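Local coordinates for putative ABC transporter amino acid-binding protein (Sinorhizobium meliloti, PDB 2Q88) that binds the compatible solute ectoine as the substrate-binding protein of an ABC transporter, probably delivering it for uptake in osmoprotection, at residues G13-A18 with R72-T77; I19-P24 with A56-Y61; P123-G128 with R166-S171; E101-K106 with K114-I119. All blocks are in the same frame, centred on the assembly; numbering follows the deposited sequence.

In the fold
Contacts 1 and 2 share strand 14-19 and the cadmium site. Contact 1 pairs that strand with 75-76, contact 2 with 53-58, their centres 12 Å apart. Contacts 3 and 4 lie on the other side of the ligand, with centres 9 Å apart; they meet where strand 169-173 runs beside 98-106. Contacts 1 and 3 resemble each other closely: each is a buried parallel pairing entered by an aspartate that grips a backbone NH. Contact 4, also buried, has no hydrogen bond between its segments and rests on aromatic and aliphatic packing. Contact 2, partly buried, changes from sheet pairing to ligand recognition and alone places side chains of both segments against ectoine.

Contact 1 of 4, residues G13-A18 with R72-T77; sequences GFARIA and RHDAIT. With CD (cadmium ion), chain E.
Arg16 and Asp74 meet backbone to side chain before the sheet pairing begins. Arg16 N points at Asp74 OD2 at 2.7 Å, nearly straight at 175°, reaching the anti side of the carboxylate somewhat out of its plane. Arg16 O then accepts twice, from Asp74 N at 2.7 Å and from Ala75 N at 3.2 Å, so both polar backbone atoms of this residue are gripped by 72-77. Asp74 OD1 turns to a salt bridge with Lys5.

The Arg16 side chain can be traced outward. CB lies 3.5 Å from Asp74 OD2 and at the edge of the His73 ring. With CG anti to the carbonyl carbon (chi1 -62°) the extended chain runs past the carboxylate, and CG also lies in the plane of the Phe14 ring, at its edge. CD passes Arg72 O at 3.6 Å. Phe14 CE1 lies over one face of the guanidinium, toward its rim, and at the tip NH1 makes a weak bond of 2.8 Å to a water. That water is a cadmium ligand, as are Ser57 OG and, at 2.5 Å, His73 NE2.

Further along, Ile17 crosses Thr77 at about a right angle, its CB 3.4 Å from Thr77 OG1, a buried hydroxyl with no polar partner in the model. Parallel bridges Ile17-Ala75 and Ala18-Ile76 fix the register. With strand 53-58 on the other side of 14-19, this gives the 2-1-3 strand order of the parallel sheet in a type II periplasmic binding protein lobe.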
loop_
_atom_site.group_PDB
_atom_site.type_symbol
_atom_site.label_atom_id
_atom_site.label_comp_id
_atom_site.label_asym_id
_atom_site.label_seq_id
_atom_site.Cartn_x
_atom_site.Cartn_y
_atom_site.Cartn_z
ATOM N N GLY A 13 13.934 4.133 21.432
ATOM C CA GLY A 13 12.868 5.116 21.561
ATOM C C GLY A 13 11.964 5.232 20.345
ATOM O O GLY A 13 10.968 5.960 20.386
ATOM N N PHE A 14 12.324 4.549 19.256
ATOM C CA PHE A 14 11.571 4.631 17.992
ATOM C C PHE A 14 11.817 3.444 17.082
ATOM O O PHE A 14 12.862 2.795 17.167
ATOM C CB PHE A 14 11.882 5.940 17.225
ATOM C CG PHE A 14 13.324 6.083 16.801
ATOM C CD1 PHE A 14 13.752 5.606 15.562
ATOM C CD2 PHE A 14 14.251 6.696 17.639
ATOM C CE1 PHE A 14 15.087 5.724 15.164
ATOM C CE2 PHE A 14 15.586 6.829 17.254
ATOM C CZ PHE A 14 16.008 6.339 16.013
ATOM N N ALA A 15 10.839 3.185 16.210
ATOM C CA ALA A 15 10.975 2.260 15.089
ATOM C C ALA A 15 11.085 3.060 13.802
ATOM O O ALA A 15 10.416 4.079 13.641
ATOM C CB ALA A 15 9.752 1.328 15.014
ATOM N N ARG A 16 11.934 2.602 12.890
ATOM C CA ARG A 16 12.021 3.192 11.556
ATOM C C ARG A 16 11.037 2.472 10.645
ATOM O O ARG A 16 11.095 1.247 10.514
ATOM C CB ARG A 16 13.424 3.051 10.978
ATOM C CG ARG A 16 14.506 3.746 11.771
ATOM C CD ARG A 16 15.892 3.421 11.276
ATOM N NE ARG A 16 16.910 4.051 12.106
ATOM C CZ ARG A 16 17.372 5.273 11.909
ATOM N NH1 ARG A 16 16.908 6.007 10.898
ATOM N NH2 ARG A 16 18.304 5.769 12.723
ATOM N N ILE A 17 10.145 3.228 10.018
ATOM C CA ILE A 17 9.124 2.640 9.138
ATOM C C ILE A 17 9.273 3.163 7.708
ATOM O O ILE A 17 9.709 4.291 7.493
ATOM C CB ILE A 17 7.678 2.867 9.697
ATOM C CG1 ILE A 17 7.324 4.365 9.769
ATOM C CG2 ILE A 17 7.505 2.159 11.070
ATOM C CD1 ILE A 17 5.893 4.702 10.249
ATOM N N ALA A 18 8.908 2.340 6.733
ATOM C CA ALA A 18 8.965 2.754 5.341
ATOM C C ALA A 18 7.551 3.051 4.874
ATOM O O ALA A 18 6.647 2.245 5.109
ATOM C CB ALA A 18 9.602 1.671 4.496
ATOM N N ARG A 72 17.720 -1.453 6.820
ATOM C CA ARG A 72 17.641 0.006 6.874
ATOM C C ARG A 72 16.418 0.496 7.637
ATOM O O ARG A 72 16.474 1.534 8.301
ATOM C CB ARG A 72 17.692 0.628 5.478
ATOM C CG ARG A 72 19.075 0.558 4.845
ATOM C CD ARG A 72 19.209 1.344 3.559
ATOM N NE ARG A 72 18.597 0.669 2.415
ATOM C CZ ARG A 72 19.233 -0.191 1.620
ATOM N NH1 ARG A 72 20.501 -0.502 1.851
ATOM N NH2 ARG A 72 18.596 -0.747 0.591
ATOM N N HIS A 73 15.321 -0.248 7.542
ATOM C CA HIS A 73 14.121 0.076 8.314
ATOM C C HIS A 73 13.655 -1.128 9.121
ATOM O O HIS A 73 14.082 -2.268 8.870
ATOM C CB HIS A 73 13.031 0.623 7.398
ATOM C CG HIS A 73 13.538 1.669 6.453
ATOM N ND1 HIS A 73 13.719 1.433 5.108
ATOM C CD2 HIS A 73 13.974 2.934 6.675
ATOM C CE1 HIS A 73 14.207 2.518 4.533
ATOM N NE2 HIS A 73 14.375 3.443 5.462
ATOM N N ASP A 74 12.791 -0.866 10.092
ATOM C CA ASP A 74 12.347 -1.893 11.038
ATOM C C ASP A 74 11.058 -2.567 10.584
ATOM O O ASP A 74 10.834 -3.740 10.868
ATOM C CB ASP A 74 12.181 -1.270 12.420
ATOM C CG ASP A 74 13.474 -0.638 12.924
ATOM O OD1 ASP A 74 14.516 -1.323 12.849
ATOM O OD2 ASP A 74 13.557 0.529 13.381
ATOM N N ALA A 75 10.215 -1.811 9.890
ATOM C CA ALA A 75 8.952 -2.327 9.370
ATOM C C ALA A 75 8.576 -1.571 8.111
ATOM O O ALA A 75 8.963 -0.423 7.950
ATOM C CB ALA A 75 7.848 -2.173 10.423
ATOM N N ILE A 76 7.830 -2.215 7.217
ATOM C CA ILE A 76 7.194 -1.501 6.101
ATOM C C ILE A 76 5.744 -1.297 6.496
ATOM O O ILE A 76 5.039 -2.263 6.726
ATOM C CB ILE A 76 7.283 -2.330 4.787
ATOM C CG1 ILE A 76 8.738 -2.527 4.363
ATOM C CG2 ILE A 76 6.515 -1.650 3.672
ATOM C CD1 ILE A 76 8.915 -3.674 3.342
ATOM N N THR A 77 5.293 -0.052 6.601
ATOM C CA THR A 77 3.913 0.204 7.000
ATOM C C THR A 77 3.329 1.174 5.990
ATOM O O THR A 77 3.209 2.369 6.251
ATOM C CB THR A 77 3.860 0.798 8.416
ATOM O OG1 THR A 77 4.635 1.992 8.438
ATOM C CG2 THR A 77 4.575 -0.105 9.423
HETATM CD CD CD E . 15.773 5.496 5.926
HETATM O O HOH W 1 16.078 5.913 8.222
#

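Contact 2 of 4, residues I19-P24 with A56-Y61; sequences IANEPP and ASISEY. With CD (cadmium ion), chain E; 4CS ((4S)-2-methyl-1,4,5,6-tetrahydropyrimidine-4-carboxylic acid), chain F.
Ile19 and Ile58 form the single parallel bridge here, bounded by two backbone hydrogen bonds: Ile19 N to Ser57 O at 2.9 Å, and Ser59 N to Ile19 O at 3.1 Å. After it the strands part, and the chain from Ala20 onward leaves the sheet.

Aliphatic contacts follow the pairing. Ile19 CG1 lies 3.8 Å from Ile58 CG1, the two side chains crossing at a slant, while Ile19 CD1 reaches the methyl of Ala56.

The next interactions involve the Tyr61 ring, which is sandwiched. Ala20 CB makes a CH-pi contact 3.8 Å from the Tyr61 ring centroid, and ectoine CB sits over the centre of the opposite face, 3.7 Å above the plane. This is the ligand pocket of a family 3 solute-binding protein, built where strands of the sheet end in loops facing the cleft.

Polar bonds add to it. Tyr61 OH donates to Glu22 OE1 at 2.6 Å, arriving from above the carboxylate, 71° out of its plane. With CG anti to the backbone N (chi1 -179°), the extended Glu22 chain carries the carboxylate out to the ligand. Ectoine NAG donates to Glu22 OE2 at 2.8 Å and weakly to OE1; Ser176 also bonds OE2. Thr134, Arg86 and Phe81 supply further hydrogen bonds to ectoine. A leucine in place of Tyr61 would probably leave Glu22 OE1 without its hydroxyl donor and remove the flat surface between Ala20 CB and ectoine.

Metal binding lies at the sheet end of the contact, where Ser57 OG coordinates cadmium at 2.5 Å.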
loop_
_atom_site.group_PDB
_atom_site.type_symbol
_atom_site.label_atom_id
_atom_site.label_comp_id
_atom_site.label_asym_id
_atom_site.label_seq_id
_atom_site.Cartn_x
_atom_site.Cartn_y
_atom_site.Cartn_z
ATOM N N ILE A 19 7.371 4.218 4.239
ATOM C CA ILE A 19 6.086 4.660 3.680
ATOM C C ILE A 19 6.275 5.211 2.259
ATOM O O ILE A 19 7.404 5.406 1.822
ATOM C CB ILE A 19 5.445 5.754 4.566
ATOM C CG1 ILE A 19 6.260 7.055 4.513
ATOM C CG2 ILE A 19 5.269 5.262 6.002
ATOM C CD1 ILE A 19 5.473 8.279 4.987
ATOM N N ALA A 20 5.178 5.480 1.544
ATOM C CA ALA A 20 5.282 6.010 0.179
ATOM C C ALA A 20 4.647 7.378 -0.043
ATOM O O ALA A 20 4.851 7.973 -1.103
ATOM C CB ALA A 20 4.725 5.015 -0.827
ATOM N N ASN A 21 3.882 7.870 0.932
ATOM C CA ASN A 21 3.094 9.110 0.776
ATOM C C ASN A 21 1.964 8.964 -0.270
ATOM O O ASN A 21 2.009 9.550 -1.348
ATOM C CB ASN A 21 3.989 10.318 0.467
ATOM C CG ASN A 21 3.296 11.642 0.734
ATOM O OD1 ASN A 21 2.276 11.699 1.426
ATOM N ND2 ASN A 21 3.847 12.715 0.185
ATOM N N GLU A 22 0.969 8.153 0.065
ATOM C CA GLU A 22 -0.158 7.860 -0.827
ATOM C C GLU A 22 -1.430 7.792 0.017
ATOM O O GLU A 22 -1.828 6.712 0.457
ATOM C CB GLU A 22 0.069 6.538 -1.571
ATOM C CG GLU A 22 -1.054 6.173 -2.551
ATOM C CD GLU A 22 -0.906 4.781 -3.138
ATOM O OE1 GLU A 22 0.205 4.467 -3.616
ATOM O OE2 GLU A 22 -1.905 4.005 -3.139
ATOM N N PRO A 23 -2.042 8.947 0.295
ATOM C CA PRO A 23 -3.268 8.975 1.093
ATOM C C PRO A 23 -4.375 8.116 0.462
ATOM O O PRO A 23 -4.497 8.115 -0.767
ATOM C CB PRO A 23 -3.673 10.464 1.094
ATOM C CG PRO A 23 -2.433 11.239 0.733
ATOM C CD PRO A 23 -1.577 10.296 -0.088
ATOM N N PRO A 24 -5.215 7.445 1.258
ATOM C CA PRO A 24 -5.189 7.455 2.727
ATOM C C PRO A 24 -4.375 6.347 3.412
ATOM O O PRO A 24 -4.531 6.147 4.625
ATOM C CB PRO A 24 -6.663 7.246 3.069
ATOM C CG PRO A 24 -7.142 6.300 1.997
ATOM C CD PRO A 24 -6.380 6.704 0.744
ATOM N N ALA A 56 9.538 7.906 10.006
ATOM C CA ALA A 56 9.185 7.464 8.650
ATOM C C ALA A 56 10.148 7.923 7.555
ATOM O O ALA A 56 10.591 9.083 7.535
ATOM C CB ALA A 56 7.765 7.864 8.307
ATOM N N SER A 57 10.472 6.991 6.661
ATOM C CA SER A 57 11.272 7.245 5.462
ATOM C C SER A 57 10.365 7.033 4.242
ATOM O O SER A 57 9.672 6.019 4.175
ATOM C CB SER A 57 12.438 6.249 5.386
ATOM O OG SER A 57 13.474 6.523 6.343
ATOM N N ILE A 58 10.370 7.980 3.300
ATOM C CA ILE A 58 9.615 7.847 2.039
ATOM C C ILE A 58 10.480 7.217 0.952
ATOM O O ILE A 58 11.631 7.593 0.777
ATOM C CB ILE A 58 9.100 9.226 1.547
ATOM C CG1 ILE A 58 7.983 9.737 2.453
ATOM C CG2 ILE A 58 8.602 9.149 0.092
ATOM C CD1 ILE A 58 7.596 11.179 2.143
ATOM N N SER A 59 9.902 6.263 0.229
ATOM C CA SER A 59 10.531 5.689 -0.940
ATOM C C SER A 59 9.435 5.214 -1.886
ATOM O O SER A 59 8.260 5.169 -1.514
ATOM C CB SER A 59 11.454 4.529 -0.548
ATOM O OG SER A 59 10.735 3.317 -0.380
ATOM N N GLU A 60 9.819 4.857 -3.102
ATOM C CA GLU A 60 8.881 4.221 -4.026
ATOM C C GLU A 60 8.741 2.773 -3.566
ATOM O O GLU A 60 9.575 2.295 -2.774
ATOM C CB GLU A 60 9.374 4.388 -5.466
ATOM C CG GLU A 60 9.424 5.865 -5.851
ATOM C CD GLU A 60 10.061 6.142 -7.195
ATOM O OE1 GLU A 60 11.257 6.517 -7.232
ATOM O OE2 GLU A 60 9.369 6.013 -8.228
ATOM N N TYR A 61 7.670 2.095 -3.982
ATOM C CA TYR A 61 7.329 0.787 -3.415
ATOM C C TYR A 61 8.389 -0.272 -3.684
ATOM O O TYR A 61 8.629 -1.133 -2.847
ATOM C CB TYR A 61 5.957 0.305 -3.895
ATOM C CG TYR A 61 4.811 1.115 -3.316
ATOM C CD1 TYR A 61 4.278 0.807 -2.070
ATOM C CD2 TYR A 61 4.284 2.201 -4.008
ATOM C CE1 TYR A 61 3.220 1.557 -1.533
ATOM C CE2 TYR A 61 3.227 2.966 -3.471
ATOM C CZ TYR A 61 2.699 2.626 -2.242
ATOM O OH TYR A 61 1.668 3.381 -1.697
HETATM CD CD CD E . 15.773 5.496 5.926
HETATM O O 4CS F . 2.177 -2.632 -4.426
HETATM C C 4CS F . 1.417 -2.266 -3.529
HETATM O OXT 4CS F . 1.420 -2.851 -2.439
HETATM C CA 4CS F . 0.453 -1.112 -3.771
HETATM C CB 4CS F . 1.063 0.017 -4.579
HETATM C CAD 4CS F . 0.014 1.108 -4.814
HETATM N NAG 4CS F . -0.531 1.560 -3.507
HETATM C CAI 4CS F . -0.565 0.704 -2.396
HETATM C CAA 4CS F . -1.120 1.197 -1.048
HETATM N N 4CS F . -0.065 -0.602 -2.488
HETATM O O HOH W 1 16.078 5.913 8.222
#

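Contact 3 of 4, residues P123-G128 with R166-S171; sequences PDAKIG and RIDVYS
Ile127 and Val169 cross at a slant on one face of the parallel pairing, and tightly: Ile127 CB is 3.5 Å from Val169 CG1. Ile127 holds CG1 anti to its own N (chi1 173°), which carries CD1 along the partner strand to 3.7 Å from Ser171 CB. On the other face Ile167 turns CD1 against Gly128 CA at 3.8 Å; a CB on Gly128 would collide with that methyl. Gly128 O also has Tyr170 CD1 at 3.3 Å, oblique to the ring.

Asp168 points toward 123-128. Its OD2 accepts from Lys126 N at 3.0 Å through the anti lone pair, while Asp168 N donates to Lys126 O at 2.8 Å, so one residue clasps both polar backbone atoms of another. With Asp168 replaced by an alanine, Lys126 N is likely to lose its carboxylate acceptor, leaving the backbone bonds to Lys126 O to hold this end alone. Gly128 N to Val169 O and Ser171 N to Gly128 O continue the pairing.

Helix 116-121 covers the Ile127-Val169 face with Ile119, and Tyr116 hydrogen-bonds Ser171 OG. Strand 127-129 lies between 149-151 and 169-173, and beyond the latter runs 98-106, antiparallel to it.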
loop_
_atom_site.group_PDB
_atom_site.type_symbol
_atom_site.label_atom_id
_atom_site.label_comp_id
_atom_site.label_asym_id
_atom_site.label_seq_id
_atom_site.Cartn_x
_atom_site.Cartn_y
_atom_site.Cartn_z
ATOM N N PRO A 123 -2.469 -1.292 -28.501
ATOM C CA PRO A 123 -1.036 -0.956 -28.559
ATOM C C PRO A 123 -0.727 0.524 -28.361
ATOM O O PRO A 123 0.441 0.891 -28.202
ATOM C CB PRO A 123 -0.625 -1.393 -29.972
ATOM C CG PRO A 123 -1.701 -2.294 -30.408
ATOM C CD PRO A 123 -2.966 -1.719 -29.820
ATOM N N ASP A 124 -1.751 1.371 -28.362
ATOM C CA ASP A 124 -1.549 2.793 -28.085
ATOM C C ASP A 124 -1.567 3.081 -26.602
ATOM O O ASP A 124 -0.970 4.061 -26.171
ATOM C CB ASP A 124 -2.614 3.656 -28.756
ATOM C CG ASP A 124 -2.603 3.533 -30.251
ATOM O OD1 ASP A 124 -1.547 3.172 -30.832
ATOM O OD2 ASP A 124 -3.616 3.780 -30.932
ATOM N N ALA A 125 -2.239 2.223 -25.827
ATOM C CA ALA A 125 -2.548 2.516 -24.425
ATOM C C ALA A 125 -1.334 2.406 -23.518
ATOM O O ALA A 125 -0.661 1.375 -23.474
ATOM C CB ALA A 125 -3.665 1.608 -23.916
ATOM N N LYS A 126 -1.058 3.476 -22.796
ATOM C CA LYS A 126 -0.007 3.440 -21.797
ATOM C C LYS A 126 -0.638 3.591 -20.426
ATOM O O LYS A 126 -1.491 4.462 -20.219
ATOM C CB LYS A 126 1.027 4.533 -22.052
ATOM C CG LYS A 126 1.885 4.289 -23.282
ATOM C CD LYS A 126 3.003 5.307 -23.394
ATOM C CE LYS A 126 3.737 5.144 -24.724
ATOM N NZ LYS A 126 4.609 6.308 -25.020
ATOM N N ILE A 127 -0.210 2.753 -19.489
ATOM C CA ILE A 127 -0.672 2.863 -18.106
ATOM C C ILE A 127 0.432 3.343 -17.170
ATOM O O ILE A 127 1.554 2.836 -17.217
ATOM C CB ILE A 127 -1.263 1.522 -17.616
ATOM C CG1 ILE A 127 -1.583 1.590 -16.111
ATOM C CG2 ILE A 127 -0.314 0.340 -17.917
ATOM C CD1 ILE A 127 -2.632 0.598 -15.655
ATOM N N GLY A 128 0.107 4.312 -16.319
ATOM C CA GLY A 128 1.037 4.770 -15.294
ATOM C C GLY A 128 0.754 4.046 -14.001
ATOM O O GLY A 128 -0.399 3.778 -13.669
ATOM N N ARG A 166 0.526 11.943 -21.368
ATOM C CA ARG A 166 1.691 11.056 -21.370
ATOM C C ARG A 166 1.304 9.606 -21.035
ATOM O O ARG A 166 2.011 8.651 -21.398
ATOM C CB ARG A 166 2.779 11.582 -20.424
ATOM C CG ARG A 166 3.294 12.987 -20.785
ATOM C CD ARG A 166 3.816 13.107 -22.206
ATOM N NE ARG A 166 4.005 14.495 -22.636
ATOM C CZ ARG A 166 4.575 14.851 -23.783
ATOM N NH1 ARG A 166 5.028 13.927 -24.620
ATOM N NH2 ARG A 166 4.706 16.133 -24.095
ATOM N N ILE A 167 0.175 9.452 -20.343
ATOM C CA ILE A 167 -0.429 8.142 -20.107
ATOM C C ILE A 167 -1.936 8.200 -20.405
ATOM O O ILE A 167 -2.531 9.280 -20.441
ATOM C CB ILE A 167 -0.158 7.640 -18.658
ATOM C CG1 ILE A 167 -0.681 8.639 -17.617
ATOM C CG2 ILE A 167 1.340 7.352 -18.443
ATOM C CD1 ILE A 167 -0.494 8.185 -16.175
ATOM N N ASP A 168 -2.540 7.043 -20.620
ATOM C CA ASP A 168 -3.989 6.955 -20.855
ATOM C C ASP A 168 -4.783 6.542 -19.615
ATOM O O ASP A 168 -5.999 6.743 -19.537
ATOM C CB ASP A 168 -4.270 5.990 -21.993
ATOM C CG ASP A 168 -3.628 6.426 -23.284
ATOM O OD1 ASP A 168 -4.096 7.435 -23.864
ATOM O OD2 ASP A 168 -2.648 5.838 -23.791
ATOM N N VAL A 169 -4.087 5.950 -18.659
ATOM C CA VAL A 169 -4.707 5.478 -17.433
ATOM C C VAL A 169 -3.665 5.542 -16.326
ATOM O O VAL A 169 -2.495 5.266 -16.562
ATOM C CB VAL A 169 -5.273 4.029 -17.594
ATOM C CG1 VAL A 169 -4.275 3.102 -18.259
ATOM C CG2 VAL A 169 -5.689 3.437 -16.259
ATOM N N TYR A 170 -4.093 5.909 -15.129
ATOM C CA TYR A 170 -3.226 5.827 -13.958
ATOM C C TYR A 170 -3.909 4.923 -12.940
ATOM O O TYR A 170 -5.088 5.099 -12.636
ATOM C CB TYR A 170 -2.979 7.221 -13.396
ATOM C CG TYR A 170 -2.151 7.289 -12.116
ATOM C CD1 TYR A 170 -0.930 6.637 -12.010
ATOM C CD2 TYR A 170 -2.589 8.042 -11.027
ATOM C CE1 TYR A 170 -0.164 6.719 -10.833
ATOM C CE2 TYR A 170 -1.852 8.122 -9.866
ATOM C CZ TYR A 170 -0.645 7.465 -9.769
ATOM O OH TYR A 170 0.090 7.574 -8.608
ATOM N N SER A 171 -3.178 3.948 -12.429
ATOM C CA SER A 171 -3.776 2.946 -11.563
ATOM C C SER A 171 -3.177 2.972 -10.157
ATOM O O SER A 171 -1.962 2.937 -10.004
ATOM C CB SER A 171 -3.620 1.559 -12.178
ATOM O OG SER A 171 -4.335 0.597 -11.425
#

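Contact 4 of 4, residues E101-K106 with K114-I119; sequences EAFALK and KSYKDI
Strand 101-106 passes the start of helix 116-121 without pairing: the closest pair of CA atoms, Phe103 and Lys114, is 8.0 Å apart, and no hydrogen bond joins the two segments. Side chains fill the distance. Phe103 points its edge at the face of Tyr116 in a T-shaped stack, centroids 5.2 Å apart and planes at 89°, with Phe103 CE1 3.6 Å from Tyr116 CE2. Its first torsion, CG anti to the carbonyl carbon (chi1 -73°), extends the ring toward the helix, where Phe103 CZ meets Ile119 CD1 at 3.6 Å from the opposite direction. Phe103 CE2 rests 3.9 Å from Ser115 N, at the peptide that opens the helix. Tyr116 OH passes Glu101 CB and hydrogen-bonds Ser171 OG, while Glu101 OE2 goes to Thr134.

The helix start is held by its own residues. Ser115 OG accepts from Asp118 N at 3.2 Å and Asp118 OD2 accepts weakly from Ser115 N, a capping box. In addition, Asp118 OD2 takes Lys114 N at 3.0 Å through its anti lone pair. Polar bonding is therefore spent within 114-119 and on outside partners, and between the segments cohesion comes from shape and aromatic geometry.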
loop_
_atom_site.group_PDB
_atom_site.type_symbol
_atom_site.label_atom_id
_atom_site.label_comp_id
_atom_site.label_asym_id
_atom_site.label_seq_id
_atom_site.Cartn_x
_atom_site.Cartn_y
_atom_site.Cartn_z
ATOM N N GLU A 101 -8.435 -2.347 -6.729
ATOM C CA GLU A 101 -7.647 -1.487 -7.607
ATOM C C GLU A 101 -8.576 -0.625 -8.450
ATOM O O GLU A 101 -9.694 -1.041 -8.778
ATOM C CB GLU A 101 -6.734 -2.317 -8.532
ATOM C CG GLU A 101 -5.805 -3.302 -7.827
ATOM C CD GLU A 101 -4.552 -2.627 -7.288
ATOM O OE1 GLU A 101 -4.613 -1.416 -6.978
ATOM O OE2 GLU A 101 -3.500 -3.293 -7.196
ATOM N N ALA A 102 -8.111 0.572 -8.795
ATOM C CA ALA A 102 -8.890 1.505 -9.606
ATOM C C ALA A 102 -8.071 2.082 -10.766
ATOM O O ALA A 102 -6.850 1.951 -10.791
ATOM C CB ALA A 102 -9.460 2.627 -8.738
ATOM N N PHE A 103 -8.768 2.695 -11.728
ATOM C CA PHE A 103 -8.160 3.471 -12.809
ATOM C C PHE A 103 -8.630 4.912 -12.733
ATOM O O PHE A 103 -9.820 5.164 -12.492
ATOM C CB PHE A 103 -8.643 2.985 -14.174
ATOM C CG PHE A 103 -8.085 1.665 -14.618
ATOM C CD1 PHE A 103 -6.948 1.118 -14.052
ATOM C CD2 PHE A 103 -8.687 1.002 -15.689
ATOM C CE1 PHE A 103 -6.435 -0.121 -14.525
ATOM C CE2 PHE A 103 -8.187 -0.201 -16.156
ATOM C CZ PHE A 103 -7.065 -0.766 -15.566
ATOM N N ALA A 104 -7.705 5.837 -12.979
ATOM C CA ALA A 104 -8.025 7.221 -13.305
ATOM C C ALA A 104 -7.855 7.337 -14.819
ATOM O O ALA A 104 -6.816 6.964 -15.363
ATOM C CB ALA A 104 -7.083 8.167 -12.580
ATOM N N LEU A 105 -8.884 7.865 -15.472
ATOM C CA LEU A 105 -9.058 7.801 -16.921
ATOM C C LEU A 105 -9.494 9.168 -17.448
ATOM O O LEU A 105 -9.956 10.018 -16.685
ATOM C CB LEU A 105 -10.172 6.778 -17.217
ATOM C CG LEU A 105 -10.003 5.377 -17.831
ATOM C CD1 LEU A 105 -8.580 4.914 -18.014
ATOM C CD2 LEU A 105 -10.806 4.347 -17.065
ATOM N N LYS A 106 -9.366 9.371 -18.758
ATOM C CA LYS A 106 -9.945 10.548 -19.393
ATOM C C LYS A 106 -11.471 10.467 -19.378
ATOM O O LYS A 106 -12.039 9.385 -19.537
ATOM C CB LYS A 106 -9.410 10.704 -20.819
ATOM C CG LYS A 106 -8.000 11.278 -20.875
ATOM C CD LYS A 106 -7.993 12.730 -20.426
ATOM C CE LYS A 106 -6.666 13.403 -20.707
ATOM N NZ LYS A 106 -6.807 14.876 -20.621
ATOM N N LYS A 114 -11.344 -0.911 -19.140
ATOM C CA LYS A 114 -12.053 -1.345 -17.924
ATOM C C LYS A 114 -11.281 -2.435 -17.158
ATOM O O LYS A 114 -11.595 -2.737 -16.001
ATOM C CB LYS A 114 -13.460 -1.872 -18.278
ATOM C CG LYS A 114 -14.359 -0.895 -19.028
ATOM C CD LYS A 114 -15.618 -1.598 -19.515
ATOM C CE LYS A 114 -16.459 -0.716 -20.434
ATOM N NZ LYS A 114 -17.681 -1.453 -20.924
ATOM N N SER A 115 -10.292 -3.035 -17.816
ATOM C CA SER A 115 -9.495 -4.109 -17.235
ATOM C C SER A 115 -8.049 -3.956 -17.687
ATOM O O SER A 115 -7.774 -3.214 -18.626
ATOM C CB SER A 115 -10.037 -5.479 -17.682
ATOM O OG SER A 115 -9.802 -5.710 -19.064
ATOM N N TYR A 116 -7.120 -4.657 -17.032
ATOM C CA TYR A 116 -5.724 -4.585 -17.457
ATOM C C TYR A 116 -5.527 -5.236 -18.819
ATOM O O TYR A 116 -4.613 -4.867 -19.560
ATOM C CB TYR A 116 -4.786 -5.194 -16.421
ATOM C CG TYR A 116 -4.671 -4.370 -15.165
ATOM C CD1 TYR A 116 -5.374 -4.727 -14.015
ATOM C CD2 TYR A 116 -3.869 -3.226 -15.123
ATOM C CE1 TYR A 116 -5.267 -3.976 -12.835
ATOM C CE2 TYR A 116 -3.754 -2.457 -13.935
ATOM C CZ TYR A 116 -4.471 -2.838 -12.800
ATOM O OH TYR A 116 -4.393 -2.101 -11.615
ATOM N N LYS A 117 -6.402 -6.189 -19.143
ATOM C CA LYS A 117 -6.419 -6.827 -20.465
ATOM C C LYS A 117 -6.744 -5.824 -21.565
ATOM O O LYS A 117 -6.157 -5.863 -22.637
ATOM C CB LYS A 117 -7.427 -7.973 -20.485
ATOM C CG LYS A 117 -7.324 -8.879 -21.703
ATOM C CD LYS A 117 -8.258 -10.064 -21.561
ATOM C CE LYS A 117 -9.674 -9.689 -21.950
ATOM N NZ LYS A 117 -9.774 -9.339 -23.388
ATOM N N ASP A 118 -7.675 -4.917 -21.287
ATOM C CA ASP A 118 -8.067 -3.893 -22.252
ATOM C C ASP A 118 -6.874 -3.032 -22.649
ATOM O O ASP A 118 -6.745 -2.622 -23.803
ATOM C CB ASP A 118 -9.171 -3.023 -21.665
ATOM C CG ASP A 118 -10.519 -3.715 -21.652
ATOM O OD1 ASP A 118 -10.698 -4.690 -22.407
ATOM O OD2 ASP A 118 -11.464 -3.355 -20.923
ATOM N N ILE A 119 -5.993 -2.781 -21.684
ATOM C CA ILE A 119 -4.786 -2.004 -21.920
ATOM C C ILE A 119 -3.798 -2.803 -22.747
ATOM O O ILE A 119 -3.170 -2.261 -23.657
ATOM C CB ILE A 119 -4.130 -1.576 -20.585
ATOM C CG1 ILE A 119 -5.127 -0.799 -19.711
ATOM C CG2 ILE A 119 -2.883 -0.709 -20.850
ATOM C CD1 ILE A 119 -4.660 -0.648 -18.274
#